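Local structure of pyrrolidone-carboxylate peptidase (Pyrococcus furiosus, 1X10) at residues Leu41-Gly46 and Gly138-Asn143; Ala85-Ile90 and Lys97-Pro102. The protein removes an N-terminal pyroglutamyl (5-oxoproline) group from polypeptides, generally when the second residue is not proline, as a cysteine peptidase. The protein carries 3 engineered substitutions. One frame throughout, in Å; residues are numbered along the deposited sequence.

Interaction 1 of 2, residues Leu41-Gly46 and Gly138-Asn143; sequences LPVVFG and GLYLSN. Engineered in segment 138-143: Ser142 (natural residue Cys).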
loop_
_atom_site.group_PDB
_atom_site.type_symbol
_atom_site.label_atom_id
_atom_site.label_comp_id
_atom_site.label_asym_id
_atom_site.label_seq_id
_atom_site.Cartn_x
_atom_site.Cartn_y
_atom_site.Cartn_z
ATOM N N LEU A 41 -9.110 14.949 -24.494
ATOM C CA LEU A 41 -8.498 16.212 -24.089
ATOM C C LEU A 41 -6.995 16.070 -23.904
ATOM O O LEU A 41 -6.504 15.006 -23.525
ATOM C CB LEU A 41 -9.108 16.689 -22.772
ATOM C CG LEU A 41 -10.615 16.939 -22.787
ATOM C CD1 LEU A 41 -11.090 17.289 -21.372
ATOM C CD2 LEU A 41 -10.929 18.070 -23.759
ATOM N N PRO A 42 -6.239 17.143 -24.179
ATOM C CA PRO A 42 -4.787 17.079 -24.014
ATOM C C PRO A 42 -4.457 17.220 -22.529
ATOM O O PRO A 42 -5.210 17.850 -21.789
ATOM C CB PRO A 42 -4.302 18.278 -24.824
ATOM C CG PRO A 42 -5.394 19.289 -24.574
ATOM C CD PRO A 42 -6.653 18.446 -24.733
ATOM N N VAL A 43 -3.361 16.612 -22.089
ATOM C CA VAL A 43 -2.960 16.721 -20.691
ATOM C C VAL A 43 -2.006 17.915 -20.657
ATOM O O VAL A 43 -0.800 17.779 -20.443
ATOM C CB VAL A 43 -2.249 15.437 -20.205
ATOM C CG1 VAL A 43 -1.852 15.578 -18.738
ATOM C CG2 VAL A 43 -3.189 14.237 -20.362
ATOM N N VAL A 44 -2.584 19.092 -20.875
ATOM C CA VAL A 44 -1.835 20.339 -20.933
ATOM C C VAL A 44 -2.669 21.475 -20.358
ATOM O O VAL A 44 -3.778 21.722 -20.816
ATOM C CB VAL A 44 -1.506 20.692 -22.401
ATOM C CG1 VAL A 44 -0.722 22.007 -22.463
ATOM C CG2 VAL A 44 -0.734 19.545 -23.055
ATOM N N PHE A 45 -2.140 22.169 -19.355
ATOM C CA PHE A 45 -2.875 23.280 -18.770
ATOM C C PHE A 45 -3.055 24.365 -19.832
ATOM O O PHE A 45 -2.173 24.581 -20.660
ATOM C CB PHE A 45 -2.124 23.857 -17.569
ATOM C CG PHE A 45 -2.043 22.922 -16.395
ATOM C CD1 PHE A 45 -0.852 22.273 -16.081
ATOM C CD2 PHE A 45 -3.159 22.701 -15.596
ATOM C CE1 PHE A 45 -0.775 21.418 -14.978
ATOM C CE2 PHE A 45 -3.095 21.851 -14.494
ATOM C CZ PHE A 45 -1.898 21.208 -14.183
ATOM N N GLY A 46 -4.195 25.047 -19.794
ATOM C CA GLY A 46 -4.469 26.089 -20.769
ATOM C C GLY A 46 -5.126 25.498 -22.002
ATOM O O GLY A 46 -6.311 25.718 -22.252
ATOM N N GLY A 138 -7.257 15.193 -7.067
ATOM C CA GLY A 138 -5.893 15.651 -7.254
ATOM C C GLY A 138 -5.936 17.126 -7.620
ATOM O O GLY A 138 -7.007 17.739 -7.588
ATOM N N LEU A 139 -4.786 17.702 -7.965
ATOM C CA LEU A 139 -4.712 19.114 -8.345
ATOM C C LEU A 139 -3.946 19.239 -9.661
ATOM O O LEU A 139 -3.241 20.228 -9.905
ATOM C CB LEU A 139 -4.014 19.929 -7.244
ATOM C CG LEU A 139 -4.742 19.975 -5.895
ATOM C CD1 LEU A 139 -3.942 20.775 -4.864
ATOM C CD2 LEU A 139 -6.091 20.609 -6.110
ATOM N N TYR A 140 -4.108 18.222 -10.503
ATOM C CA TYR A 140 -3.458 18.149 -11.804
ATOM C C TYR A 140 -4.522 18.406 -12.880
ATOM O O TYR A 140 -5.448 19.177 -12.656
ATOM C CB TYR A 140 -2.808 16.767 -11.954
ATOM C CG TYR A 140 -1.863 16.580 -13.129
ATOM C CD1 TYR A 140 -0.809 17.464 -13.361
ATOM C CD2 TYR A 140 -1.989 15.471 -13.972
ATOM C CE1 TYR A 140 0.102 17.247 -14.399
ATOM C CE2 TYR A 140 -1.085 15.245 -15.016
ATOM C CZ TYR A 140 -0.044 16.136 -15.221
ATOM O OH TYR A 140 0.849 15.911 -16.244
ATOM N N LEU A 141 -4.419 17.764 -14.039
ATOM C CA LEU A 141 -5.398 18.028 -15.090
ATOM C C LEU A 141 -6.808 17.482 -14.898
ATOM O O LEU A 141 -7.762 18.083 -15.383
ATOM C CB LEU A 141 -4.840 17.598 -16.446
ATOM C CG LEU A 141 -4.048 18.803 -16.974
ATOM C CD1 LEU A 141 -2.760 18.379 -17.603
ATOM C CD2 LEU A 141 -4.920 19.598 -17.929
ATOM N N SER A 142 -6.958 16.365 -14.194
ATOM C CA SER A 142 -8.297 15.822 -13.975
ATOM C C SER A 142 -9.132 16.825 -13.185
ATOM O O SER A 142 -10.253 17.144 -13.576
ATOM C CB SER A 142 -8.225 14.495 -13.222
ATOM O OG SER A 142 -7.633 13.496 -14.039
ATOM N N ASN A 143 -8.581 17.324 -12.080
ATOM C CA ASN A 143 -9.280 18.295 -11.243
ATOM C C ASN A 143 -9.526 19.593 -12.012
ATOM O O ASN A 143 -10.565 20.236 -11.861
ATOM C CB ASN A 143 -8.455 18.596 -9.989
ATOM C CG ASN A 143 -9.074 19.671 -9.134
ATOM O OD1 ASN A 143 -10.064 19.439 -8.438
ATOM N ND2 ASN A 143 -8.497 20.872 -9.188
#

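Interaction 2 of 2, residues Ala85-Ile90 and Lys97-Pro102; sequences AIDARI and KIEDEP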
loop_
_atom_site.group_PDB
_atom_site.type_symbol
_atom_site.label_atom_id
_atom_site.label_comp_id
_atom_site.label_asym_id
_atom_site.label_seq_id
_atom_site.Cartn_x
_atom_site.Cartn_y
_atom_site.Cartn_z
ATOM N N ALA A 85 -7.817 25.092 -7.624
ATOM C CA ALA A 85 -6.380 25.198 -7.427
ATOM C C ALA A 85 -5.597 24.269 -8.335
ATOM O O ALA A 85 -6.078 23.203 -8.735
ATOM C CB ALA A 85 -6.025 24.902 -5.965
ATOM N N ILE A 86 -4.385 24.695 -8.665
ATOM C CA ILE A 86 -3.485 23.909 -9.487
ATOM C C ILE A 86 -2.174 23.773 -8.722
ATOM O O ILE A 86 -1.574 24.773 -8.323
ATOM C CB ILE A 86 -3.179 24.595 -10.831
ATOM C CG1 ILE A 86 -4.473 24.824 -11.613
ATOM C CG2 ILE A 86 -2.217 23.734 -11.642
ATOM C CD1 ILE A 86 -4.292 25.667 -12.842
ATOM N N ASP A 87 -1.750 22.536 -8.497
ATOM C CA ASP A 87 -0.494 22.270 -7.813
ATOM C C ASP A 87 -0.037 20.926 -8.356
ATOM O O ASP A 87 -0.249 19.883 -7.739
ATOM C CB ASP A 87 -0.682 22.190 -6.295
ATOM C CG ASP A 87 0.611 22.475 -5.537
ATOM O OD1 ASP A 87 0.702 22.149 -4.332
ATOM O OD2 ASP A 87 1.542 23.042 -6.158
ATOM N N ALA A 88 0.579 20.970 -9.530
ATOM C CA ALA A 88 1.047 19.771 -10.218
ATOM C C ALA A 88 2.243 19.085 -9.567
ATOM O O ALA A 88 3.264 19.721 -9.308
ATOM C CB ALA A 88 1.377 20.119 -11.661
ATOM N N ARG A 89 2.110 17.783 -9.316
ATOM C CA ARG A 89 3.189 17.000 -8.722
ATOM C C ARG A 89 4.197 16.713 -9.833
ATOM O O ARG A 89 5.382 16.497 -9.577
ATOM C CB ARG A 89 2.657 15.678 -8.158
ATOM C CG ARG A 89 3.551 15.063 -7.084
ATOM C CD ARG A 89 3.475 13.540 -7.091
ATOM N NE ARG A 89 4.232 12.981 -8.209
ATOM C CZ ARG A 89 4.258 11.693 -8.533
ATOM N NH1 ARG A 89 3.563 10.812 -7.825
ATOM N NH2 ARG A 89 4.983 11.283 -9.567
ATOM N N ILE A 90 3.703 16.699 -11.069
ATOM C CA ILE A 90 4.532 16.476 -12.249
ATOM C C ILE A 90 4.106 17.509 -13.292
ATOM O O ILE A 90 3.008 18.051 -13.219
ATOM C CB ILE A 90 4.333 15.055 -12.849
ATOM C CG1 ILE A 90 2.880 14.869 -13.291
ATOM C CG2 ILE A 90 4.715 13.994 -11.821
ATOM C CD1 ILE A 90 2.633 13.581 -14.045
ATOM N N LYS A 97 4.724 22.927 -15.019
ATOM C CA LYS A 97 4.453 22.435 -13.674
ATOM C C LYS A 97 3.973 23.608 -12.822
ATOM O O LYS A 97 4.753 24.224 -12.096
ATOM C CB LYS A 97 5.722 21.826 -13.077
ATOM C CG LYS A 97 5.513 21.076 -11.770
ATOM C CD LYS A 97 6.810 20.416 -11.321
ATOM C CE LYS A 97 6.616 19.584 -10.062
ATOM N NZ LYS A 97 6.173 20.412 -8.904
ATOM N N ILE A 98 2.684 23.911 -12.924
ATOM C CA ILE A 98 2.083 25.019 -12.193
ATOM C C ILE A 98 1.860 24.683 -10.721
ATOM O O ILE A 98 1.352 23.615 -10.387
ATOM C CB ILE A 98 0.737 25.424 -12.838
ATOM C CG1 ILE A 98 0.962 25.793 -14.310
ATOM C CG2 ILE A 98 0.119 26.587 -12.080
ATOM C CD1 ILE A 98 -0.306 26.125 -15.070
ATOM N N GLU A 99 2.233 25.612 -9.846
ATOM C CA GLU A 99 2.087 25.407 -8.410
ATOM C C GLU A 99 1.379 26.566 -7.711
ATOM O O GLU A 99 1.583 27.730 -8.049
ATOM C CB GLU A 99 3.468 25.192 -7.778
ATOM C CG GLU A 99 4.252 24.040 -8.396
ATOM C CD GLU A 99 5.678 23.947 -7.877
ATOM O OE1 GLU A 99 6.431 24.936 -8.024
ATOM O OE2 GLU A 99 6.048 22.886 -7.327
ATOM N N ASP A 100 0.541 26.227 -6.735
ATOM C CA ASP A 100 -0.206 27.209 -5.950
ATOM C C ASP A 100 -0.793 28.335 -6.786
ATOM O O ASP A 100 -0.395 29.494 -6.675
ATOM C CB ASP A 100 0.696 27.787 -4.860
ATOM C CG ASP A 100 1.294 26.711 -3.983
ATOM O OD1 ASP A 100 0.518 25.942 -3.381
ATOM O OD2 ASP A 100 2.534 26.627 -3.899
ATOM N N GLU A 101 -1.768 27.987 -7.610
ATOM C CA GLU A 101 -2.400 28.956 -8.481
ATOM C C GLU A 101 -3.864 28.574 -8.651
ATOM O O GLU A 101 -4.192 27.401 -8.807
ATOM C CB GLU A 101 -1.679 28.929 -9.824
ATOM C CG GLU A 101 -1.950 30.083 -10.737
ATOM C CD GLU A 101 -0.940 30.130 -11.860
ATOM O OE1 GLU A 101 0.256 30.340 -11.560
ATOM O OE2 GLU A 101 -1.337 29.943 -13.032
ATOM N N PRO A 102 -4.771 29.559 -8.605
ATOM C CA PRO A 102 -6.187 29.225 -8.770
ATOM C C PRO A 102 -6.482 28.870 -10.223
ATOM O O PRO A 102 -5.738 29.265 -11.125
ATOM C CB PRO A 102 -6.893 30.504 -8.340
ATOM C CG PRO A 102 -5.932 31.569 -8.797
ATOM C CD PRO A 102 -4.591 31.001 -8.367
#

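Interaction 1 of 2, residues Leu41-Gly46 and Gly138-Asn143
Beside the catalytic centre, Tyr140 and Leu141 at the start of the nucleophile-bearing helix 141-156 pack against Val43 and Phe45 of the loop 41-46. Leu141 points toward the loop and forms a CH-pi contact: its CG sits over one face of the Phe45 ring, 4.2 Å from the centroid and 17° off the normal. The contact is displaced toward the ring rim, and Phe45 CE2 comes within 4.0 Å of Leu141 CG. One methyl, Leu141 CD2, lies 3.8 Å from Val44 O, so the leucine touches the loop backbone as well as the ring.

Tyr140, at the N-cap position of the helix, turns its ring nearly perpendicular to that of Phe45, with planes at 84° and centroids 5.9 Å apart. The approach is oblique, Phe45 CZ meeting Tyr140 CD1 at 4.0 Å. Val43 CG1, anti to its backbone N (chi1 -180°), meets the hydroxyl end of the tyrosine, 3.8 Å from Tyr140 CE2. The phenol oxygen itself is held by a hydrogen bond to Pro91 O. Val43 also centres an inverse gamma turn, closed by a weak bond from Val44 N to Pro42 O (3.0 Å). No hydrogen bond joins the two segments; the contact is apolar and largely buried.

Next to Leu141, the active-site residue Ser142, engineered from the natural cysteine, directs OG to a hydrogen bond with His166 NE2. The loop carries the chain from strand 34-41 into helix 47-59, with Gly46 as its N-cap residue. Leu141 additionally touches Ala48 of that helix, while Phe45 makes an edge-to-face pair with Tyr144 on helix 141-156. Strand 2-8 meets both segments through Phe8, which touches Val43 and Ser142.

Interaction 2 of 2, residues Ala85-Ile90 and Lys97-Pro102
Ile86 faces both Asp100 and Glu101 in a G1 beta bulge, where two antiparallel segments of one long loop pair. Ile86 N donates to Glu101 O (2.7 Å), and Glu101 N returns a longer bond to Ile86 O (3.3 Å). Farther along, Ala88 N reaches Ile98 O at 2.9 Å in a fairly straight bond (164°). The chain of Lys97, extended up to a bend at chi4 (-62°), brings NZ to Ala88 O (3.0 Å); the same ammonium forms a salt bridge with Glu99 OE2 (2.9 Å). Ile86 CG2 packs on Ile98 CB at 3.6 Å.

The carboxylates of Asp87 and Asp100 run alongside each other in the same direction, with their OD1 atoms 3.9 Å apart. Arg80 and Lys118 of the second subunit bridge this acidic pair and probably offset its repulsion. Asp87 OD2 also accepts a weak bond from Asp100 N (3.4 Å). Exchanging Asp87 for an alanine is likely to leave Arg80 and Lys118 of the second subunit with Asp100 alone here, weakening the subunit contact. Both segments belong to the loop that runs from strand 76-83 to strand 110-112, and Ile86 also touches Phe45 ahead of helix 47-59.

In the fold
Interactions 1 and 2 have centres about 10 Å apart and touch directly. Backbone joins them where Leu139 O lies 3.1 Å from Asp87 N, a probable hydrogen bond. Beside it, Phe45 CE2 packs on Ile86 CG2 at 3.5 Å, and Tyr140 CE1 lies 3.2 Å from Ile90 O. The paired segments 85-90 and 97-102 thus lie against the outer side of interaction 1. Interaction 1 contains the active-site position Ser142, and the side chains of Tyr140 and His166 are about 8 Å apart. Interaction 2 is more peripheral and lies at a subunit interface; the Ile90 side chain is about 10 Å from that of Ser142.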